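Local coordinates for protein HI_1472 (Haemophilus influenzae, PDB 3PSH), which binds molybdate and tungstate in the periplasm and serves as the solute-binding component of the low-affinity molybdate importer MolBCA, at residues 176-181 with 299-304. Residues are numbered along the deposited sequence; the frame is centred on the assembly and turned at random. Where two conformers were deposited one is given.
Sequences GDVSAD and PQRFQD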
loop_
_atom_site.group_PDB
_atom_site.type_symbol
_atom_site.label_atom_id
_atom_site.label_comp_id
_atom_site.label_asym_id
_atom_site.label_seq_id
_atom_site.Cartn_x
_atom_site.Cartn_y
_atom_site.Cartn_z
ATOM N N GLY A 176 4.392 -6.172 23.279
ATOM C CA GLY A 176 5.841 -6.361 23.598
ATOM C C GLY A 176 6.302 -7.652 24.249
ATOM O O GLY A 176 7.528 -7.970 24.167
ATOM N N ASP A 177 5.354 -8.367 24.900
ATOM C CA ASP A 177 5.617 -9.725 25.487
ATOM C C ASP A 177 5.256 -10.904 24.616
ATOM O O ASP A 177 5.370 -12.074 25.035
ATOM C CB ASP A 177 4.832 -9.882 26.786
ATOM C CG ASP A 177 3.319 -9.858 26.532
ATOM O OD1 ASP A 177 2.846 -8.950 25.834
ATOM O OD2 ASP A 177 2.649 -10.719 27.055
ATOM N N VAL A 178 4.848 -10.661 23.372
ATOM C CA VAL A 178 4.586 -11.785 22.505
ATOM C C VAL A 178 5.848 -12.450 21.947
ATOM O O VAL A 178 6.518 -11.929 21.040
ATOM C CB VAL A 178 3.616 -11.396 21.373
ATOM C CG1 VAL A 178 3.310 -12.590 20.512
ATOM C CG2 VAL A 178 2.324 -10.860 22.002
ATOM N N SER A 179 6.076 -13.674 22.433
ATOM C CA SER A 179 7.253 -14.373 22.055
ATOM C C SER A 179 7.170 -14.961 20.644
ATOM O O SER A 179 6.055 -15.152 20.094
ATOM C CB SER A 179 7.581 -15.516 23.025
ATOM O OG SER A 179 6.575 -16.547 23.015
ATOM N N ALA A 180 8.351 -15.258 20.070
ATOM C CA ALA A 180 8.331 -15.809 18.716
ATOM C C ALA A 180 7.551 -17.088 18.608
ATOM O O ALA A 180 7.038 -17.397 17.506
ATOM C CB ALA A 180 9.777 -15.981 18.096
ATOM N N ASP A 181 7.559 -17.936 19.646
ATOM C CA ASP A 181 6.835 -19.190 19.448
ATOM C C ASP A 181 5.270 -18.962 19.490
ATOM O O ASP A 181 4.534 -19.811 18.970
ATOM C CB ASP A 181 7.359 -20.221 20.449
ATOM C CG ASP A 181 6.562 -21.533 20.432
ATOM O OD1 ASP A 181 6.858 -22.396 19.589
ATOM O OD2 ASP A 181 5.581 -21.614 21.196
ATOM N N PRO A 299 -8.035 -9.557 21.069
ATOM C CA PRO A 299 -9.145 -8.631 21.484
ATOM C C PRO A 299 -9.094 -8.220 22.985
ATOM O O PRO A 299 -9.425 -7.088 23.317
ATOM C CB PRO A 299 -10.380 -9.436 21.216
ATOM C CG PRO A 299 -9.890 -10.983 21.219
ATOM C CD PRO A 299 -8.527 -10.828 20.509
ATOM N N GLN A 300 -8.610 -9.122 23.849
ATOM C CA GLN A 300 -8.658 -8.843 25.294
ATOM C C GLN A 300 -7.591 -7.878 25.704
ATOM O O GLN A 300 -7.533 -7.519 26.882
ATOM C CB GLN A 300 -8.462 -10.177 26.045
ATOM C CG GLN A 300 -9.629 -11.188 25.761
ATOM C CD GLN A 300 -10.997 -10.465 25.663
ATOM O OE1 GLN A 300 -11.323 -9.523 26.444
ATOM N NE2 GLN A 300 -11.808 -10.873 24.616
ATOM N N ARG A 301 -6.726 -7.458 24.731
ATOM C CA ARG A 301 -5.676 -6.474 25.104
ATOM C C ARG A 301 -6.025 -5.093 24.623
ATOM O O ARG A 301 -5.256 -4.165 24.937
ATOM C CB ARG A 301 -4.266 -6.784 24.588
ATOM C CG ARG A 301 -3.684 -8.083 25.085
ATOM C CD ARG A 301 -2.277 -8.390 24.398
ATOM N NE ARG A 301 -1.801 -9.654 24.951
ATOM C CZ ARG A 301 -0.508 -9.896 25.240
ATOM N NH1 ARG A 301 0.387 -8.963 25.049
ATOM N NH2 ARG A 301 -0.079 -11.040 25.800
ATOM N N PHE A 302 -7.178 -4.957 23.902
ATOM C CA PHE A 302 -7.508 -3.714 23.238
ATOM C C PHE A 302 -8.957 -3.239 23.465
ATOM O O PHE A 302 -9.495 -2.533 22.649
ATOM C CB PHE A 302 -7.177 -3.820 21.715
ATOM C CG PHE A 302 -5.706 -3.952 21.469
ATOM C CD1 PHE A 302 -4.838 -2.826 21.585
ATOM C CD2 PHE A 302 -5.157 -5.239 21.172
ATOM C CE1 PHE A 302 -3.409 -2.984 21.355
ATOM C CE2 PHE A 302 -3.729 -5.400 20.938
ATOM C CZ PHE A 302 -2.855 -4.227 21.031
ATOM N N GLN A 303 -9.607 -3.690 24.541
ATOM C CA GLN A 303 -11.027 -3.333 24.699
ATOM C C GLN A 303 -11.342 -1.896 24.892
ATOM O O GLN A 303 -12.424 -1.449 24.504
ATOM C CB GLN A 303 -11.593 -4.231 25.861
ATOM C CG GLN A 303 -11.701 -5.747 25.530
ATOM C CD GLN A 303 -12.676 -6.102 24.437
ATOM O OE1 GLN A 303 -13.659 -5.379 24.175
ATOM N NE2 GLN A 303 -12.515 -7.269 23.895
ATOM N N ASP A 304 -10.353 -1.158 25.394
ATOM C CA ASP A 304 -10.411 0.278 25.553
ATOM C C ASP A 304 -10.169 1.027 24.258
ATOM O O ASP A 304 -10.272 2.255 24.258
ATOM C CB ASP A 304 -9.352 0.909 26.527
ATOM C CG ASP A 304 -7.908 0.492 26.192
ATOM O OD1 ASP A 304 -7.760 -0.742 25.897
ATOM O OD2 ASP A 304 -6.953 1.275 26.342
#
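The guanidinium group of Arg301 has the carboxylate of Asp177 at its edge and the methyl CG2 of Val178 over one face. Carboxylate and guanidinium planes lie 13° apart, nearly coplanar, and the arginine grips the carboxylate end-on in a two-pronged salt bridge, NH1 and NH2 each taking one oxygen. In the shorter prong NH1 of Arg301 lies 2.6 Å from OD1 of Asp177, reaching the syn lone pair of that oxygen with an N-H...O angle of 161°. The second prong is longer and less straight: NH2 of Arg301 stands 3.0 Å from OD2 of Asp177, again on the syn side but somewhat out of the carboxylate plane. The valine contact is looser, with CG2 of Val178 4.1 Å from NH1 of Arg301.

Arg301 reaches the aspartate with a chain extended from CG to NE, whereas Asp177 holds its CG between its own backbone N and carbonyl carbon (chi1 65°), which brings the carboxylate round to the arginine arriving from the opposite direction. The contact lies at the surface of the second lobe of this class III-type periplasmic binding protein, far from the molybdate pocket. It joins the loop leading from helix 168-175 into strand 184-188, part of that lobe's parallel sheet, to the turn between helices 283-297 and 307-319. A short 3-10 segment at 299-301 presents the arginine, and Phe302 N closes the turn through a 3.2 Å hydrogen bond to Pro299 O.

NH1 of Arg301 also donates to the carbonyl oxygen of Arg174 near the end of helix 168-175; with NH1 bonded to two acceptors and NH2 to a third, rotation of the guanidinium is probably restricted. A second salt bridge links Arg174 to Asp304, while buried Phe302 packs against Leu171 and Leu175 of the same helix.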